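Local coordinates for protein type III pantothenate kinase (Campylobacter jejuni, PDB 2NRH) that probably catalyses the ATP-dependent phosphorylation of pantothenate, the first step of coenzyme A biosynthesis, with the help of a monovalent cation, at residues I75-A80 and T97-S102; E61-F66 and K204-L209; G157-I162 and A182-H187; P113-Y118 and G175-F180. The protein carries 2 engineered substitutions. All blocks are in the same frame, centred on the assembly; numbering follows the deposited sequence.

Contact 1 of 4, residues I75-A80 and T97-S102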
loop_
_atom_site.group_PDB
_atom_site.type_symbol
_atom_site.label_atom_id
_atom_site.label_comp_id
_atom_site.label_asym_id
_atom_site.label_seq_id
_atom_site.Cartn_x
_atom_site.Cartn_y
_atom_site.Cartn_z
ATOM N N ILE B 75 -9.814 8.930 -17.561
ATOM C CA ILE B 75 -9.275 9.730 -18.691
ATOM C C ILE B 75 -7.859 10.203 -18.411
ATOM O O ILE B 75 -7.034 10.419 -19.324
ATOM C CB ILE B 75 -10.265 10.909 -19.105
ATOM C CG1 ILE B 75 -9.829 11.525 -20.446
ATOM C CG2 ILE B 75 -10.352 12.002 -18.038
ATOM C CD1 ILE B 75 -9.305 10.501 -21.461
ATOM N N ASP B 76 -7.562 10.396 -17.139
ATOM C CA ASP B 76 -6.176 10.757 -16.781
ATOM C C ASP B 76 -5.130 9.684 -17.120
ATOM O O ASP B 76 -4.046 9.983 -17.603
ATOM C CB ASP B 76 -6.087 11.174 -15.317
ATOM C CG ASP B 76 -6.557 10.097 -14.364
ATOM O OD1 ASP B 76 -7.377 9.169 -14.703
ATOM O OD2 ASP B 76 -6.098 10.194 -13.214
ATOM N N ARG B 77 -5.452 8.427 -16.838
ATOM C CA ARG B 77 -4.602 7.285 -17.221
ATOM C C ARG B 77 -4.564 7.109 -18.748
ATOM O O ARG B 77 -3.505 6.864 -19.309
ATOM C CB ARG B 77 -5.110 6.029 -16.526
ATOM C CG ARG B 77 -4.987 6.186 -15.018
ATOM C CD ARG B 77 -5.676 5.077 -14.218
ATOM N NE ARG B 77 -5.133 3.749 -14.413
ATOM C CZ ARG B 77 -5.714 2.631 -13.987
ATOM N NH1 ARG B 77 -6.816 2.667 -13.258
ATOM N NH2 ARG B 77 -5.145 1.466 -14.214
ATOM N N ILE B 78 -5.709 7.235 -19.414
ATOM C CA ILE B 78 -5.734 7.179 -20.855
ATOM C C ILE B 78 -4.752 8.211 -21.465
ATOM O O ILE B 78 -3.885 7.847 -22.254
ATOM C CB ILE B 78 -7.186 7.336 -21.428
ATOM C CG1 ILE B 78 -7.984 6.071 -21.162
ATOM C CG2 ILE B 78 -7.143 7.627 -22.948
ATOM C CD1 ILE B 78 -9.479 6.162 -21.358
ATOM N N ALA B 79 -4.893 9.482 -21.068
ATOM C CA ALA B 79 -4.078 10.550 -21.583
ATOM C C ALA B 79 -2.583 10.345 -21.326
ATOM O O ALA B 79 -1.751 10.795 -22.125
ATOM C CB ALA B 79 -4.547 11.905 -20.990
ATOM N N ALA B 80 -2.222 9.718 -20.211
ATOM C CA ALA B 80 -0.785 9.455 -19.924
ATOM C C ALA B 80 -0.238 8.281 -20.707
ATOM O O ALA B 80 0.980 8.225 -20.945
ATOM C CB ALA B 80 -0.527 9.225 -18.451
ATOM N N THR B 97 -0.957 4.622 -10.170
ATOM C CA THR B 97 -1.551 3.720 -11.177
ATOM C C THR B 97 -0.462 3.222 -12.112
ATOM O O THR B 97 0.416 3.976 -12.495
ATOM C CB THR B 97 -2.654 4.412 -11.954
ATOM O OG1 THR B 97 -2.089 5.544 -12.639
ATOM C CG2 THR B 97 -3.723 4.866 -10.966
ATOM N N ILE B 98 -0.478 1.921 -12.382
ATOM C CA ILE B 98 0.502 1.267 -13.264
ATOM C C ILE B 98 -0.254 0.668 -14.442
ATOM O O ILE B 98 -1.086 -0.197 -14.285
ATOM C CB ILE B 98 1.315 0.178 -12.502
ATOM C CG1 ILE B 98 2.074 0.750 -11.318
ATOM C CG2 ILE B 98 2.392 -0.430 -13.399
ATOM C CD1 ILE B 98 1.433 0.573 -9.986
ATOM N N ASP B 99 -0.003 1.156 -15.632
ATOM C CA ASP B 99 -0.704 0.651 -16.836
ATOM C C ASP B 99 0.263 0.053 -17.867
ATOM O O ASP B 99 1.377 0.549 -18.097
ATOM C CB ASP B 99 -1.539 1.761 -17.462
ATOM C CG ASP B 99 -2.794 2.104 -16.628
ATOM O OD1 ASP B 99 -3.721 1.247 -16.602
ATOM O OD2 ASP B 99 -2.832 3.224 -16.018
ATOM N N ILE B 100 -0.184 -1.001 -18.520
ATOM C CA ILE B 100 0.691 -1.724 -19.435
ATOM C C ILE B 100 0.262 -1.609 -20.884
ATOM O O ILE B 100 -0.842 -2.013 -21.238
ATOM C CB ILE B 100 0.881 -3.208 -18.997
ATOM C CG1 ILE B 100 1.500 -3.275 -17.564
ATOM C CG2 ILE B 100 1.812 -3.938 -19.994
ATOM C CD1 ILE B 100 0.565 -2.947 -16.422
ATOM N N ILE B 101 1.144 -1.024 -21.706
ATOM C CA ILE B 101 0.906 -0.848 -23.133
ATOM C C ILE B 101 1.824 -1.757 -23.986
ATOM O O ILE B 101 3.046 -1.929 -23.741
ATOM C CB ILE B 101 1.056 0.639 -23.560
ATOM C CG1 ILE B 101 0.366 1.597 -22.537
ATOM C CG2 ILE B 101 0.547 0.880 -25.009
ATOM C CD1 ILE B 101 -1.177 1.508 -22.442
ATOM N N SER B 102 1.201 -2.377 -24.980
ATOM C CA SER B 102 1.918 -3.230 -25.895
ATOM C C SER B 102 1.277 -3.023 -27.214
ATOM O O SER B 102 0.127 -3.361 -27.405
ATOM C CB SER B 102 1.833 -4.687 -25.514
ATOM O OG SER B 102 2.505 -5.459 -26.502
#
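Arg77 and Asp99 form a side-on, two-point salt bridge between helix 75-80 and strand 97-102. Arg77 NE donates to Asp99 OD2 over 2.9 Å in a nearly straight bond (168°) that lies in the guanidinium plane and uses the syn lone pair of the oxygen. The second bond, from Arg77 NH2 to Asp99 OD1, is 2.8 Å long but more bent, at 136°; here the acceptor lies tilted from the guanidinium plane, although guanidinium and carboxylate are nearly coplanar. An arginine suits this buried place because its planar group can donate to both carboxylate oxygens and still offer NH1, which bonds to Tyr70 OH. Asp99 OD1 is also hydrogen-bonded to His106 NE2, so each partner of the bridge has a further polar tie. The arginine chain bends at chi3 (63°), turning the guanidinium toward the Asp99 carboxylate with Thr97 beside it. Thr97 CB lies over one guanidinium face, 3.6 Å from Arg77 NE, while Thr97 CG2 packs 3.8 Å from Arg77 CD. A branched threonine thus gives the flat cation a compact aliphatic cover. Thr97 also touches Asp91 of strand 87-92, a predicted potassium ligand. The bridge joins helix and strand beside the predicted pantothenate pocket: Arg77 is a predicted substrate residue next to Asp76, the predicted proton acceptor of this type III pantothenate kinase active site.

Contact 2 of 4, residues E61-F66 and K204-L209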
loop_
_atom_site.group_PDB
_atom_site.type_symbol
_atom_site.label_atom_id
_atom_site.label_comp_id
_atom_site.label_asym_id
_atom_site.label_seq_id
_atom_site.Cartn_x
_atom_site.Cartn_y
_atom_site.Cartn_z
ATOM N N GLU B 61 -11.956 14.626 -23.724
ATOM C CA GLU B 61 -12.199 13.195 -23.484
ATOM C C GLU B 61 -12.802 12.441 -24.679
ATOM O O GLU B 61 -12.339 11.350 -24.988
ATOM C CB GLU B 61 -13.051 12.968 -22.237
ATOM C CG GLU B 61 -13.463 11.528 -21.986
ATOM C CD GLU B 61 -13.830 11.314 -20.498
ATOM O OE1 GLU B 61 -13.900 12.330 -19.781
ATOM O OE2 GLU B 61 -14.081 10.162 -20.061
ATOM N N PRO B 62 -13.848 13.015 -25.340
ATOM C CA PRO B 62 -14.486 12.307 -26.480
ATOM C C PRO B 62 -13.563 12.012 -27.653
ATOM O O PRO B 62 -13.884 11.133 -28.444
ATOM C CB PRO B 62 -15.629 13.264 -26.916
ATOM C CG PRO B 62 -15.911 14.122 -25.619
ATOM C CD PRO B 62 -14.520 14.308 -25.050
ATOM N N TYR B 63 -12.437 12.711 -27.763
ATOM C CA TYR B 63 -11.505 12.538 -28.881
ATOM C C TYR B 63 -10.489 11.416 -28.684
ATOM O O TYR B 63 -9.820 10.981 -29.642
ATOM C CB TYR B 63 -10.801 13.862 -29.194
ATOM C CG TYR B 63 -11.778 14.936 -29.598
ATOM C CD1 TYR B 63 -12.156 15.079 -30.935
ATOM C CD2 TYR B 63 -12.370 15.791 -28.646
ATOM C CE1 TYR B 63 -13.049 16.040 -31.325
ATOM C CE2 TYR B 63 -13.286 16.756 -29.026
ATOM C CZ TYR B 63 -13.611 16.875 -30.382
ATOM O OH TYR B 63 -14.527 17.823 -30.824
ATOM N N PHE B 64 -10.383 10.933 -27.442
ATOM C CA PHE B 64 -9.397 9.905 -27.115
ATOM C C PHE B 64 -9.847 8.547 -27.609
ATOM O O PHE B 64 -10.769 7.976 -27.047
ATOM C CB PHE B 64 -9.139 9.864 -25.591
ATOM C CG PHE B 64 -8.061 10.830 -25.125
ATOM C CD1 PHE B 64 -6.717 10.470 -25.165
ATOM C CD2 PHE B 64 -8.397 12.085 -24.681
ATOM C CE1 PHE B 64 -5.753 11.348 -24.775
ATOM C CE2 PHE B 64 -7.432 12.991 -24.302
ATOM C CZ PHE B 64 -6.110 12.624 -24.334
ATOM N N LEU B 65 -9.200 8.006 -28.640
ATOM C CA LEU B 65 -9.448 6.601 -29.009
ATOM C C LEU B 65 -8.295 5.668 -28.552
ATOM O O LEU B 65 -7.127 5.758 -28.981
ATOM C CB LEU B 65 -9.841 6.450 -30.504
ATOM C CG LEU B 65 -10.849 7.495 -31.088
ATOM C CD1 LEU B 65 -11.286 7.127 -32.445
ATOM C CD2 LEU B 65 -12.108 7.814 -30.195
ATOM N N PHE B 66 -8.633 4.749 -27.668
ATOM C CA PHE B 66 -7.641 4.055 -26.916
ATOM C C PHE B 66 -8.130 2.649 -26.723
ATOM O O PHE B 66 -9.195 2.448 -26.217
ATOM C CB PHE B 66 -7.461 4.810 -25.579
ATOM C CG PHE B 66 -6.466 4.200 -24.660
ATOM C CD1 PHE B 66 -5.115 4.291 -24.924
ATOM C CD2 PHE B 66 -6.892 3.568 -23.499
ATOM C CE1 PHE B 66 -4.198 3.736 -24.076
ATOM C CE2 PHE B 66 -5.992 3.051 -22.644
ATOM C CZ PHE B 66 -4.631 3.103 -22.938
ATOM N N LYS B 204 -3.305 17.760 -32.104
ATOM C CA LYS B 204 -2.592 17.673 -33.365
ATOM C C LYS B 204 -3.287 16.708 -34.312
ATOM O O LYS B 204 -2.944 16.655 -35.493
ATOM C CB LYS B 204 -1.109 17.296 -33.167
ATOM C CG LYS B 204 -0.841 15.809 -32.856
ATOM C CD LYS B 204 0.575 15.302 -33.284
ATOM C CE LYS B 204 0.496 14.537 -34.639
ATOM N NZ LYS B 204 0.022 13.094 -34.473
ATOM N N GLU B 205 -4.269 15.974 -33.785
ATOM C CA GLU B 205 -5.014 14.924 -34.518
ATOM C C GLU B 205 -6.416 15.370 -34.929
ATOM O O GLU B 205 -7.098 14.693 -35.694
ATOM C CB GLU B 205 -5.159 13.652 -33.675
ATOM C CG GLU B 205 -3.873 12.956 -33.358
ATOM C CD GLU B 205 -4.042 11.587 -32.655
ATOM O OE1 GLU B 205 -5.143 11.225 -32.121
ATOM O OE2 GLU B 205 -3.032 10.856 -32.640
ATOM N N ASN B 206 -6.862 16.469 -34.337
ATOM C CA ASN B 206 -8.146 17.070 -34.630
ATOM C C ASN B 206 -7.840 18.570 -34.632
ATOM O O ASN B 206 -8.139 19.253 -33.670
ATOM C CB ASN B 206 -9.203 16.744 -33.556
ATOM C CG ASN B 206 -9.254 15.256 -33.163
ATOM O OD1 ASN B 206 -10.178 14.539 -33.542
ATOM N ND2 ASN B 206 -8.285 14.805 -32.360
ATOM N N PRO B 207 -7.187 19.077 -35.691
ATOM C CA PRO B 207 -6.822 20.507 -35.705
ATOM C C PRO B 207 -8.016 21.481 -35.796
ATOM O O PRO B 207 -7.863 22.660 -35.410
ATOM C CB PRO B 207 -5.902 20.635 -36.925
ATOM C CG PRO B 207 -5.527 19.179 -37.287
ATOM C CD PRO B 207 -6.716 18.381 -36.905
ATOM N N ASN B 208 -9.172 20.979 -36.270
ATOM C CA ASN B 208 -10.441 21.732 -36.278
ATOM C C ASN B 208 -10.825 22.243 -34.859
ATOM O O ASN B 208 -11.584 23.219 -34.709
ATOM C CB ASN B 208 -11.604 20.899 -36.883
ATOM C CG ASN B 208 -11.265 20.237 -38.283
ATOM O OD1 ASN B 208 -11.648 19.082 -38.552
ATOM N ND2 ASN B 208 -10.571 20.975 -39.157
ATOM N N LEU B 209 -10.315 21.561 -33.820
ATOM C CA LEU B 209 -10.258 22.137 -32.477
ATOM C C LEU B 209 -9.340 23.370 -32.522
ATOM O O LEU B 209 -9.613 24.379 -31.876
ATOM C CB LEU B 209 -9.717 21.131 -31.460
ATOM C CG LEU B 209 -10.409 19.788 -31.178
ATOM C CD1 LEU B 209 -9.552 18.932 -30.260
ATOM C CD2 LEU B 209 -11.785 20.008 -30.592
#
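Tyr63 reaches from a short 3-10 turn, residues 61-63, to meet Asn206 and Leu209, the first and last residues of a type I beta turn at the end of the modelled chain. Its CG stands anti to the carbonyl carbon (chi1 -61°), which sends the ring toward 204-209. The packed part of the contact is this ring with the two side chains it meets. Leu209 CD2 comes within 3.6 Å of Tyr63 CZ, on the hydroxyl half of the ring, while the two side chains run past each other in opposite directions. Leucine suits the spot because one branch can rest against the phenol while the residue also touches Leu60 and Phe39. The tyrosine in turn offers carbon surface to Ile202 of helix 194-204, among others, at a place that is only partly buried. Elsewhere on the ring sits the amide of Asn206, its plane turned 70° from the phenol, in van der Waals contact. Asn206 ND2 donates to Ile202 O near the end of the preceding helix, which helps fix the amide's rotation. The solvent side, by contrast, is formed by the exposed Pro207 and Asn208 at the turn's corners, which take no part in the packing; the turn is closed by Leu209 N bonding to Asn206 O at 3.2 Å. With the amide so turned, its oxygen approaches the ring, and Asn206 OD1 lies 3.3 Å from Tyr63 CD1.

Contact 3 of 4, residues G157-I162 and A182-H187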
loop_
_atom_site.group_PDB
_atom_site.type_symbol
_atom_site.label_atom_id
_atom_site.label_comp_id
_atom_site.label_asym_id
_atom_site.label_seq_id
_atom_site.Cartn_x
_atom_site.Cartn_y
_atom_site.Cartn_z
ATOM N N GLY B 157 7.808 -2.591 -2.028
ATOM C CA GLY B 157 6.547 -3.066 -2.548
ATOM C C GLY B 157 6.208 -2.477 -3.911
ATOM O O GLY B 157 5.800 -3.206 -4.813
ATOM N N ILE B 158 6.371 -1.164 -4.057
ATOM C CA ILE B 158 6.204 -0.470 -5.346
ATOM C C ILE B 158 7.300 -0.848 -6.339
ATOM O O ILE B 158 7.015 -1.035 -7.507
ATOM C CB ILE B 158 6.218 1.113 -5.196
ATOM C CG1 ILE B 158 5.098 1.616 -4.297
ATOM C CG2 ILE B 158 6.016 1.787 -6.492
ATOM C CD1 ILE B 158 5.383 2.979 -3.787
ATOM N N TYR B 159 8.557 -0.891 -5.892
ATOM C CA TYR B 159 9.649 -1.318 -6.750
ATOM C C TYR B 159 9.394 -2.715 -7.348
ATOM O O TYR B 159 9.530 -2.905 -8.526
ATOM C CB TYR B 159 11.015 -1.277 -6.017
ATOM C CG TYR B 159 12.131 -1.863 -6.867
ATOM C CD1 TYR B 159 12.811 -1.071 -7.802
ATOM C CD2 TYR B 159 12.466 -3.227 -6.792
ATOM C CE1 TYR B 159 13.829 -1.611 -8.621
ATOM C CE2 TYR B 159 13.462 -3.780 -7.623
ATOM C CZ TYR B 159 14.139 -2.960 -8.524
ATOM O OH TYR B 159 15.157 -3.481 -9.314
ATOM N N LEU B 160 9.014 -3.690 -6.537
ATOM C CA LEU B 160 8.810 -5.026 -7.075
ATOM C C LEU B 160 7.587 -5.164 -7.953
ATOM O O LEU B 160 7.667 -5.843 -8.989
ATOM C CB LEU B 160 8.801 -6.103 -5.980
ATOM C CG LEU B 160 10.052 -6.344 -5.117
ATOM C CD1 LEU B 160 9.719 -7.257 -3.963
ATOM C CD2 LEU B 160 11.165 -6.916 -5.987
ATOM N N LEU B 161 6.460 -4.546 -7.573
ATOM C CA LEU B 161 5.305 -4.523 -8.475
ATOM C C LEU B 161 5.647 -3.919 -9.811
ATOM O O LEU B 161 5.247 -4.453 -10.842
ATOM C CB LEU B 161 4.093 -3.802 -7.891
ATOM C CG LEU B 161 3.366 -4.675 -6.894
ATOM C CD1 LEU B 161 2.711 -3.756 -5.890
ATOM C CD2 LEU B 161 2.364 -5.649 -7.594
ATOM N N ILE B 162 6.375 -2.821 -9.828
ATOM C CA ILE B 162 6.674 -2.250 -11.120
ATOM C C ILE B 162 7.668 -3.073 -11.956
ATOM O O ILE B 162 7.538 -3.115 -13.178
ATOM C CB ILE B 162 7.169 -0.840 -11.024
ATOM C CG1 ILE B 162 6.037 0.091 -10.565
ATOM C CG2 ILE B 162 7.795 -0.421 -12.357
ATOM C CD1 ILE B 162 6.578 1.368 -9.960
ATOM N N ALA B 182 11.259 6.591 -10.507
ATOM C CA ALA B 182 12.048 6.349 -11.711
ATOM C C ALA B 182 13.534 5.988 -11.373
ATOM O O ALA B 182 14.080 4.992 -11.880
ATOM C CB ALA B 182 11.966 7.545 -12.597
ATOM N N ASN B 183 14.142 6.767 -10.466
ATOM C CA ASN B 183 15.522 6.585 -10.025
ATOM C C ASN B 183 15.855 5.186 -9.569
ATOM O O ASN B 183 17.006 4.818 -9.610
ATOM C CB ASN B 183 15.942 7.637 -9.005
ATOM C CG ASN B 183 15.872 9.030 -9.570
ATOM O OD1 ASN B 183 15.790 9.182 -10.776
ATOM N ND2 ASN B 183 15.842 10.058 -8.715
ATOM N N TYR B 184 14.891 4.359 -9.208
ATOM C CA TYR B 184 15.244 2.965 -8.888
ATOM C C TYR B 184 15.441 2.077 -10.133
ATOM O O TYR B 184 15.654 0.861 -10.007
ATOM C CB TYR B 184 14.147 2.297 -8.094
ATOM C CG TYR B 184 13.952 2.734 -6.667
ATOM C CD1 TYR B 184 14.973 2.633 -5.714
ATOM C CD2 TYR B 184 12.704 3.181 -6.250
ATOM C CE1 TYR B 184 14.756 3.012 -4.383
ATOM C CE2 TYR B 184 12.471 3.550 -4.927
ATOM C CZ TYR B 184 13.494 3.459 -3.998
ATOM O OH TYR B 184 13.213 3.859 -2.722
ATOM N N PHE B 185 15.304 2.650 -11.328
ATOM C CA PHE B 185 15.264 1.826 -12.538
ATOM C C PHE B 185 16.185 2.377 -13.593
ATOM O O PHE B 185 16.304 3.594 -13.766
ATOM C CB PHE B 185 13.826 1.750 -13.121
ATOM C CG PHE B 185 12.824 0.984 -12.249
ATOM C CD1 PHE B 185 12.751 -0.394 -12.298
ATOM C CD2 PHE B 185 11.949 1.657 -11.425
ATOM C CE1 PHE B 185 11.857 -1.089 -11.492
ATOM C CE2 PHE B 185 11.044 0.974 -10.625
ATOM C CZ PHE B 185 10.997 -0.396 -10.651
ATOM N N ASP B 186 16.845 1.490 -14.325
ATOM C CA ASP B 186 17.467 1.960 -15.566
ATOM C C ASP B 186 16.555 1.646 -16.732
ATOM O O ASP B 186 15.692 0.768 -16.631
ATOM C CB ASP B 186 18.881 1.436 -15.755
ATOM C CG ASP B 186 18.926 -0.033 -15.944
ATOM O OD1 ASP B 186 18.904 -0.437 -17.139
ATOM O OD2 ASP B 186 18.999 -0.777 -14.929
ATOM N N HIS B 187 16.715 2.393 -17.823
ATOM C CA HIS B 187 15.832 2.272 -18.982
ATOM C C HIS B 187 14.421 2.816 -18.665
ATOM O O HIS B 187 13.422 2.336 -19.207
ATOM C CB HIS B 187 15.770 0.814 -19.482
ATOM C CG HIS B 187 17.076 0.284 -20.017
ATOM N ND1 HIS B 187 17.384 -1.068 -20.025
ATOM C CD2 HIS B 187 18.144 0.917 -20.575
ATOM C CE1 HIS B 187 18.582 -1.239 -20.559
ATOM N NE2 HIS B 187 19.065 -0.053 -20.900
#
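Tyr159 and Phe185 bring together two rings that are nearly parallel, with planes 15° apart, but slid so far that they barely overlap; their centroids are 4.8 Å apart. Within this offset arrangement Tyr159 CE1 lies over one face of the Phe185 ring, and Tyr159 CD1 approaches Phe185 CZ to 3.4 Å. The tyrosine ring reaches there because its CG is trans to the backbone nitrogen (chi1 174°), which swings it out from helix 157-162 toward the loop. Aliphatic contacts flank the rings. Ile162, one helical turn further on, sets its CG2 branch 3.6 Å from Phe185 CZ, and Tyr184 CB packs at the same distance against Tyr159 CD1. A beta-branched isoleucine fits well between the phenyl ring and strand 171-174, where it also touches Leu171 and Phe173. Polar atoms play a lesser part: Tyr184 O lies near the plane of the Tyr159 ring, 3.4 Å from CE1 at its edge, and Tyr159 O meets the edge of the Phe185 ring. Tyrosine suits the half-buried place, as its hydroxyl extends past the packing to bond with Lys163 NZ. A type I turn from Ala182 to Phe185 brings Tyr184, through CB and its carbonyl, and Phe185, through its ring, against Tyr159. The result is helix-to-loop packing in an actin-like ATPase domain, where helix 146-165 is joined to the connection between helix 178-182 and strand 188-190.

Contact 4 of 4, residues P113-Y118 and G175-F180. With SO4 (sulfate ion), chain E.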
loop_
_atom_site.group_PDB
_atom_site.type_symbol
_atom_site.label_atom_id
_atom_site.label_comp_id
_atom_site.label_asym_id
_atom_site.label_seq_id
_atom_site.Cartn_x
_atom_site.Cartn_y
_atom_site.Cartn_z
ATOM N N PRO B 113 -1.939 2.604 -3.108
ATOM C CA PRO B 113 -2.018 3.973 -2.533
ATOM C C PRO B 113 -0.824 4.851 -2.936
ATOM O O PRO B 113 0.291 4.329 -3.192
ATOM C CB PRO B 113 -2.004 3.735 -0.989
ATOM C CG PRO B 113 -2.336 2.279 -0.798
ATOM C CD PRO B 113 -1.691 1.607 -2.057
ATOM N N GLY B 114 -1.072 6.153 -3.050
ATOM C CA GLY B 114 -0.009 7.145 -3.054
ATOM C C GLY B 114 0.792 7.123 -1.768
ATOM O O GLY B 114 0.314 6.665 -0.730
ATOM N N ILE B 115 2.017 7.597 -1.847
ATOM C CA ILE B 115 2.995 7.545 -0.748
ATOM C C ILE B 115 2.548 8.280 0.516
ATOM O O ILE B 115 2.688 7.727 1.640
ATOM C CB ILE B 115 4.402 8.050 -1.233
ATOM C CG1 ILE B 115 4.945 7.109 -2.311
ATOM C CG2 ILE B 115 5.413 8.153 -0.081
ATOM C CD1 ILE B 115 6.280 7.566 -2.841
ATOM N N ALA B 116 2.013 9.499 0.363
ATOM C CA ALA B 116 1.423 10.241 1.489
ATOM C C ALA B 116 0.366 9.403 2.165
ATOM O O ALA B 116 0.301 9.356 3.385
ATOM C CB ALA B 116 0.806 11.625 1.035
ATOM N N ASN B 117 -0.444 8.698 1.380
ATOM C CA ASN B 117 -1.522 7.876 1.958
ATOM C C ASN B 117 -1.037 6.685 2.755
ATOM O O ASN B 117 -1.620 6.404 3.760
ATOM C CB ASN B 117 -2.549 7.467 0.916
ATOM C CG ASN B 117 -3.598 8.547 0.720
ATOM O OD1 ASN B 117 -3.716 9.503 1.528
ATOM N ND2 ASN B 117 -4.364 8.413 -0.347
ATOM N N TYR B 118 0.037 6.025 2.300
ATOM C CA TYR B 118 0.734 4.989 3.094
ATOM C C TYR B 118 1.135 5.549 4.469
ATOM O O TYR B 118 0.899 4.898 5.468
ATOM C CB TYR B 118 2.008 4.504 2.390
ATOM C CG TYR B 118 1.825 3.426 1.352
ATOM C CD1 TYR B 118 1.556 2.090 1.724
ATOM C CD2 TYR B 118 2.006 3.707 -0.017
ATOM C CE1 TYR B 118 1.417 1.076 0.734
ATOM C CE2 TYR B 118 1.879 2.673 -1.014
ATOM C CZ TYR B 118 1.592 1.368 -0.615
ATOM O OH TYR B 118 1.487 0.332 -1.587
ATOM N N GLY B 175 4.032 12.412 -12.575
ATOM C CA GLY B 175 3.431 12.705 -11.271
ATOM C C GLY B 175 4.434 13.198 -10.232
ATOM O O GLY B 175 5.654 13.057 -10.424
ATOM N N GLY B 176 3.912 13.787 -9.145
ATOM C CA GLY B 176 4.718 14.374 -8.070
ATOM C C GLY B 176 5.750 13.436 -7.504
ATOM O O GLY B 176 6.787 13.889 -7.062
ATOM N N ASP B 177 5.492 12.122 -7.519
ATOM C CA ASP B 177 6.451 11.160 -6.934
ATOM C C ASP B 177 7.130 10.326 -7.986
ATOM O O ASP B 177 7.796 9.346 -7.669
ATOM C CB ASP B 177 5.793 10.234 -5.885
ATOM C CG ASP B 177 5.489 10.951 -4.563
ATOM O OD1 ASP B 177 6.418 11.559 -3.977
ATOM O OD2 ASP B 177 4.335 10.884 -4.078
ATOM N N GLY B 178 6.948 10.705 -9.239
ATOM C CA GLY B 178 7.416 9.868 -10.356
ATOM C C GLY B 178 8.946 9.795 -10.480
ATOM O O GLY B 178 9.496 8.687 -10.672
ATOM N N GLN B 179 9.620 10.956 -10.326
ATOM C CA GLN B 179 11.104 11.045 -10.462
ATOM C C GLN B 179 11.816 10.159 -9.419
ATOM O O GLN B 179 12.708 9.344 -9.751
ATOM C CB GLN B 179 11.627 12.505 -10.427
ATOM C CG GLN B 179 13.186 12.614 -10.658
ATOM C CD GLN B 179 13.652 12.010 -11.991
ATOM O OE1 GLN B 179 13.522 12.629 -13.025
ATOM N NE2 GLN B 179 14.185 10.787 -11.958
ATOM N N PHE B 180 11.351 10.287 -8.176
ATOM C CA PHE B 180 11.774 9.438 -7.098
ATOM C C PHE B 180 11.667 7.932 -7.417
ATOM O O PHE B 180 12.634 7.155 -7.242
ATOM C CB PHE B 180 10.991 9.800 -5.867
ATOM C CG PHE B 180 11.166 8.835 -4.775
ATOM C CD1 PHE B 180 12.387 8.737 -4.110
ATOM C CD2 PHE B 180 10.131 8.007 -4.400
ATOM C CE1 PHE B 180 12.537 7.831 -3.102
ATOM C CE2 PHE B 180 10.316 7.110 -3.427
ATOM C CZ PHE B 180 11.505 7.029 -2.771
HETATM S S SO4 E . 0.634 14.839 -8.734
HETATM O O1 SO4 E . 1.271 13.781 -9.491
HETATM O O2 SO4 E . 1.460 15.149 -7.572
HETATM O O3 SO4 E . 0.520 16.027 -9.590
HETATM O O4 SO4 E . -0.684 14.375 -8.256
HETATM O O HOH W 1 2.912 8.737 -4.785
#
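Ile115 points its CD1 methyl at the carboxylate of Asp177 and the ring of Phe180, and this one atom carries most of the direct contact. Its extended side chain (chi2 178°) crosses that of Asp177 at a slant, bringing CD1 to 3.9 Å from Asp177 CG. The same methyl meets Phe180 obliquely, 4.1 Å from CE2. Isoleucine is long enough to bridge the two helix starts and also touches Phe155, whose ring meets that of Phe180 edge to face. The polar link passes through a water: Ile115 N donates to it over 3.3 Å, and the water donates to Asp177 OD2 at 2.7 Å. Asp177 thus has its carboxylate near the first turn of helix 115-125, where the helix dipole probably makes a negative group welcome. Although Asp177 sits at the N-cap of helix 178-182, its side chain makes no capping bond there. Just before it, two glycines lie against a sulfate, which probably came from the crystallisation liquor. Gly176 N donates to sulfate O1 over 2.7 Å at 160°, and Gly175 CA comes within 3.0 Å of the same oxygen; having no side chains, the glycines let the anion come close to the backbone. This Gly-Gly turn between strand 171-174 and a helix start is consistent with the glycine-rich nucleotide-binding motif of the actin-like ATPase superfamily, the sulfate perhaps imitating a phosphate.

Contact 1 is the buried one, nested along the chain within the loop that contact 2 closes at the surface. The two share a hydrophobic seam, in which Phe64 and Phe66 of 61-66 pack on Ile75, Ile78 and Ala79, although contact 1 depends on a charged pair and contact 2 on van der Waals packing. Contacts 3 and 4 lie on the opposite side of the chain's centre from contact 2, near the second subunit. Their segments alternate along the chain, and 175-180 is followed closely by 182-187. Contact 3 is partly buried and aromatic; contact 4, at the surface, adds water and an anion. Ile98 touching Ile162 connects contacts 1 and 3.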